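Local coordinates for StiE protein (Stigmatella aurantiaca, PDB 6ECX), which serves here as the O-methyltransferase domain of a polyketide synthase, transferring a methyl group from S-adenosylmethionine to an oxygen of the polyketide intermediate, at residues A13-S18 with A192-N197; W52-F57 with A248-A253. One frame throughout, in Å; residues are numbered along the deposited sequence.

Contact 1 (A13-S18 with A192-N197)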
# COMPACT_ATOMS: atom_id res chain seq x y z
N ALA A 13 11.32 -6.56 6.93
CA ALA A 13 11.17 -5.85 8.19
C ALA A 13 12.04 -4.60 8.27
O ALA A 13 11.67 -3.63 8.95
CB ALA A 13 11.48 -6.79 9.36
N SER A 14 13.19 -4.59 7.58
CA SER A 14 14.09 -3.44 7.66
C SER A 14 13.53 -2.22 6.92
O SER A 14 13.78 -1.08 7.33
CB SER A 14 15.46 -3.80 7.10
OG SER A 14 16.07 -4.81 7.88
N PHE A 15 12.79 -2.45 5.83
CA PHE A 15 12.19 -1.34 5.09
C PHE A 15 11.06 -0.69 5.88
O PHE A 15 10.88 0.53 5.82
CB PHE A 15 11.70 -1.85 3.73
CG PHE A 15 10.55 -1.06 3.16
CD1 PHE A 15 10.78 0.10 2.44
CD2 PHE A 15 9.25 -1.51 3.30
CE1 PHE A 15 9.72 0.82 1.90
CE2 PHE A 15 8.19 -0.79 2.76
CZ PHE A 15 8.43 0.37 2.06
N TYR A 16 10.30 -1.49 6.62
CA TYR A 16 9.17 -0.96 7.37
C TYR A 16 9.61 -0.24 8.64
O TYR A 16 8.93 0.68 9.10
CB TYR A 16 8.18 -2.09 7.69
CG TYR A 16 7.26 -2.42 6.53
CD1 TYR A 16 6.52 -1.43 5.90
CD2 TYR A 16 7.13 -3.73 6.07
CE1 TYR A 16 5.67 -1.72 4.85
CE2 TYR A 16 6.28 -4.03 5.01
CZ TYR A 16 5.55 -3.02 4.41
OH TYR A 16 4.71 -3.30 3.36
N ASP A 17 10.75 -0.64 9.22
CA ASP A 17 11.32 0.15 10.31
C ASP A 17 11.80 1.51 9.81
O ASP A 17 11.82 2.48 10.57
CB ASP A 17 12.47 -0.61 10.96
CG ASP A 17 12.01 -1.87 11.66
OD1 ASP A 17 10.89 -1.87 12.22
OD2 ASP A 17 12.76 -2.87 11.66
N SER A 18 12.20 1.59 8.54
CA SER A 18 12.63 2.86 7.97
C SER A 18 11.47 3.85 7.87
O SER A 18 11.61 5.02 8.22
CB SER A 18 13.26 2.62 6.60
OG SER A 18 12.29 2.22 5.64
N ALA A 192 -1.52 -3.14 -1.11
CA ALA A 192 -0.18 -3.19 -1.66
C ALA A 192 0.74 -3.61 -0.52
O ALA A 192 0.71 -2.98 0.55
CB ALA A 192 0.23 -1.84 -2.25
N ASP A 193 1.51 -4.67 -0.73
CA ASP A 193 2.42 -5.14 0.31
C ASP A 193 3.41 -6.12 -0.31
O ASP A 193 3.38 -6.40 -1.51
CB ASP A 193 1.66 -5.76 1.48
CG ASP A 193 2.25 -5.33 2.82
OD1 ASP A 193 3.47 -5.47 2.99
OD2 ASP A 193 1.50 -4.83 3.68
N PHE A 194 4.30 -6.62 0.54
CA PHE A 194 5.41 -7.46 0.12
C PHE A 194 5.13 -8.93 0.40
O PHE A 194 4.56 -9.28 1.44
CB PHE A 194 6.69 -7.06 0.83
CG PHE A 194 7.18 -5.71 0.44
CD1 PHE A 194 7.98 -5.55 -0.69
CD2 PHE A 194 6.83 -4.60 1.19
CE1 PHE A 194 8.43 -4.30 -1.05
CE2 PHE A 194 7.29 -3.34 0.84
CZ PHE A 194 8.08 -3.19 -0.29
N VAL A 195 5.58 -9.78 -0.52
CA VAL A 195 5.60 -11.23 -0.36
C VAL A 195 7.07 -11.65 -0.35
O VAL A 195 7.82 -11.33 -1.29
CB VAL A 195 4.82 -11.93 -1.48
CG1 VAL A 195 5.03 -13.45 -1.40
CG2 VAL A 195 3.33 -11.58 -1.42
N ALA A 196 7.49 -12.34 0.70
CA ALA A 196 8.83 -12.91 0.73
C ALA A 196 8.84 -14.26 0.02
O ALA A 196 8.01 -15.12 0.30
CB ALA A 196 9.31 -13.09 2.17
N ASN A 197 9.80 -14.46 -0.89
CA ASN A 197 9.83 -15.64 -1.73
C ASN A 197 10.84 -16.69 -1.26
O ASN A 197 11.20 -17.57 -2.04
CB ASN A 197 10.13 -15.25 -3.17
CG ASN A 197 9.12 -14.28 -3.73
OD1 ASN A 197 7.91 -14.45 -3.55
ND2 ASN A 197 9.60 -13.23 -4.40
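Tyr16 and Phe15, neighbours on helix 11-19, reach Asp193 and Phe194 on strand 187-196, making a small aromatic cluster at the C-terminal end of a central strand of the Rossmann-like methyltransferase sheet. The contact is buried. Tyr16 OH donates a short hydrogen bond to Asp193 OD1, 2.5 Å away, and comes to this oxygen from well above the carboxylate plane, 53° out of it. The same oxygen also accepts from the backbone: Phe194 N, 2.8 Å from Asp193 OD1, donates to the anti lone pair of that oxygen. Together with a bond from Gly167 N to the other oxygen, these two would hold the turn of the carboxylate.

Phe194 presents its edge to one face of Phe15, an offset edge-to-face pair with centroids 5.2 Å apart and planes at 70°; Phe194 CE2 comes to 3.3 Å from Phe15 CE2. Next along the rim, Phe194 CD2 lies 3.3 Å from Tyr16 OH, which sits near the plane of the Phe194 ring. With its CG opposite the carbonyl carbon (chi1 -81°), Tyr16 extends its phenol toward the strand, and its hydroxyl touches both the carboxylate and the edge of the Phe194 ring, which lie roughly at right angles as seen from it.

Further out, Tyr285 of the antiparallel strand 283-292 meets Phe194 edge-to-face, and Phe15 rests on Val274 of helix 263-280. The cluster joins helix 11-19 to the sheet, and the Tyr16 side chain is about 6 Å from bound S-adenosylmethionine. The second carboxylate oxygen, Asp193 OD2, accepts its hydrogen bond from Gly167 N.

Contact 2 (W52-F57 with A248-A253)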
# COMPACT_ATOMS: atom_id res chain seq x y z
N TRP A 52 14.69 9.18 -8.33
CA TRP A 52 13.69 9.16 -7.26
C TRP A 52 14.22 9.86 -6.01
O TRP A 52 13.48 10.58 -5.33
CB TRP A 52 13.29 7.72 -6.97
CG TRP A 52 12.28 7.60 -5.89
CD1 TRP A 52 10.93 7.74 -6.02
CD2 TRP A 52 12.53 7.31 -4.51
NE1 TRP A 52 10.32 7.55 -4.80
CE2 TRP A 52 11.28 7.29 -3.86
CE3 TRP A 52 13.69 7.07 -3.77
CZ2 TRP A 52 11.16 7.04 -2.49
CZ3 TRP A 52 13.57 6.83 -2.40
CH2 TRP A 52 12.31 6.81 -1.78
N ILE A 53 15.50 9.68 -5.71
CA ILE A 53 16.06 10.24 -4.49
C ILE A 53 16.08 11.76 -4.56
O ILE A 53 15.72 12.44 -3.59
CB ILE A 53 17.45 9.63 -4.20
CG1 ILE A 53 17.84 9.84 -2.73
CG2 ILE A 53 18.53 10.15 -5.13
CD1 ILE A 53 17.04 8.97 -1.79
N ARG A 54 16.45 12.33 -5.71
CA ARG A 54 16.48 13.78 -5.83
C ARG A 54 15.07 14.36 -5.86
O ARG A 54 14.80 15.41 -5.26
CB ARG A 54 17.26 14.21 -7.08
CG ARG A 54 18.74 13.88 -7.03
CD ARG A 54 19.50 14.36 -8.27
NE ARG A 54 20.93 14.52 -7.97
CZ ARG A 54 21.89 14.72 -8.86
NH1 ARG A 54 21.61 14.77 -10.16
NH2 ARG A 54 23.14 14.84 -8.46
N THR A 55 14.14 13.67 -6.53
CA THR A 55 12.77 14.17 -6.62
C THR A 55 12.11 14.24 -5.25
O THR A 55 11.42 15.22 -4.93
CB THR A 55 11.95 13.29 -7.56
OG1 THR A 55 12.46 13.42 -8.90
CG2 THR A 55 10.49 13.69 -7.54
N VAL A 56 12.33 13.23 -4.41
CA VAL A 56 11.66 13.16 -3.12
C VAL A 56 12.19 14.20 -2.13
O VAL A 56 11.46 14.59 -1.21
CB VAL A 56 11.78 11.72 -2.58
CG1 VAL A 56 11.24 11.61 -1.16
CG2 VAL A 56 11.02 10.78 -3.48
N PHE A 57 13.40 14.71 -2.32
CA PHE A 57 14.02 15.61 -1.35
C PHE A 57 14.02 17.07 -1.76
O PHE A 57 13.75 17.93 -0.92
CB PHE A 57 15.45 15.16 -1.06
CG PHE A 57 15.52 13.97 -0.16
CD1 PHE A 57 15.81 14.12 1.18
CD2 PHE A 57 15.28 12.70 -0.65
CE1 PHE A 57 15.87 13.03 2.01
CE2 PHE A 57 15.34 11.60 0.17
CZ PHE A 57 15.64 11.77 1.51
N ALA A 248 25.00 6.45 -5.25
CA ALA A 248 25.98 6.68 -4.20
C ALA A 248 26.36 8.16 -4.13
O ALA A 248 26.17 8.81 -3.09
CB ALA A 248 27.21 5.81 -4.43
N ALA A 249 26.88 8.71 -5.22
CA ALA A 249 27.25 10.12 -5.23
C ALA A 249 26.04 11.04 -5.19
O ALA A 249 26.17 12.20 -4.79
CB ALA A 249 28.11 10.44 -6.45
N GLN A 250 24.85 10.56 -5.59
CA GLN A 250 23.67 11.40 -5.43
C GLN A 250 23.25 11.49 -3.96
O GLN A 250 22.92 12.58 -3.47
CB GLN A 250 22.51 10.87 -6.28
CG GLN A 250 22.69 11.13 -7.77
CD GLN A 250 21.40 11.13 -8.54
OE1 GLN A 250 20.33 10.84 -8.00
NE2 GLN A 250 21.48 11.47 -9.82
N PHE A 251 23.29 10.36 -3.24
CA PHE A 251 22.83 10.35 -1.86
C PHE A 251 23.76 11.15 -0.95
O PHE A 251 23.30 11.78 0.01
CB PHE A 251 22.70 8.92 -1.36
CG PHE A 251 22.27 8.81 0.07
CD1 PHE A 251 23.19 8.57 1.08
CD2 PHE A 251 20.94 8.95 0.42
CE1 PHE A 251 22.80 8.47 2.40
CE2 PHE A 251 20.53 8.86 1.73
CZ PHE A 251 21.46 8.62 2.72
N GLU A 252 25.07 11.13 -1.22
CA GLU A 252 26.00 11.92 -0.42
C GLU A 252 25.71 13.41 -0.57
O GLU A 252 25.79 14.17 0.40
CB GLU A 252 27.44 11.63 -0.82
CG GLU A 252 27.84 10.18 -0.74
CD GLU A 252 29.32 9.99 -1.00
OE1 GLU A 252 30.11 10.88 -0.62
OE2 GLU A 252 29.70 8.96 -1.61
N ALA A 253 25.39 13.85 -1.79
CA ALA A 253 25.18 15.27 -2.05
C ALA A 253 23.98 15.79 -1.26
O ALA A 253 24.04 16.87 -0.66
CB ALA A 253 24.99 15.51 -3.55
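Helices 52-57 and 247-255 run side by side in nearly the same direction, their short axes 10.1 Å apart at 19°, with Ile53 CA 7.3 Å from Phe251 CA. Gln250 has the largest share of the contact, its carboxamide lying flat against the Arg54 guanidinium. The two planes are 10° apart, and Gln250 NE2 sits over one face of the guanidinium, offset toward its rim. Gln250 NE2 is 3.3 Å from Arg54 NH1, but both are donors, so this is a stack of flat groups rather than a hydrogen bond. Arg54 starts with CG beside its backbone N (chi1 -66°) and then runs extended to NE, which carries its head across the amide at about a right angle to the Gln250 chain.

This near-parallel helix pair lies outside the Rossmann-like sheet and away from the cofactor site; it packs on helix 263-280, and Trp52 reaches helices 64-80 and 235-242. Gln250 OE1 accepts hydrogen bonds from Ser51 OG and Asn244 ND2; these two bonds probably set which end of the amide is the oxygen, with NE2 over the guanidinium.

Ile53 meets both residues of the partner helix: its CG2 methyl packs against Gln250 OE1 at 3.5 Å, while CD1 makes a loose apolar contact at the edge of the Phe251 ring, 4.5 Å from Phe251 CD2. Phe268 of helix 263-280 touches both Ile53 and Phe251.

Along the chain the segments alternate: 13-18, 52-57, 192-197, then 248-253, so the two pairings cross. Their centres lie 22 Å apart and their nearest atoms about 7 Å, without touching. Contact 1 joins the N-terminal helix to the central sheet near S-adenosylmethionine, whereas contact 2 pairs two helices toward the periphery, about 23 Å from the centre of the chain. Helix 263-280 is common to both, meeting contact 1 through Val274 and contact 2 through Phe268. In both, a helix from the first 60 residues packs on an element more than 170 residues later: a sheet strand in contact 1, a helix in contact 2.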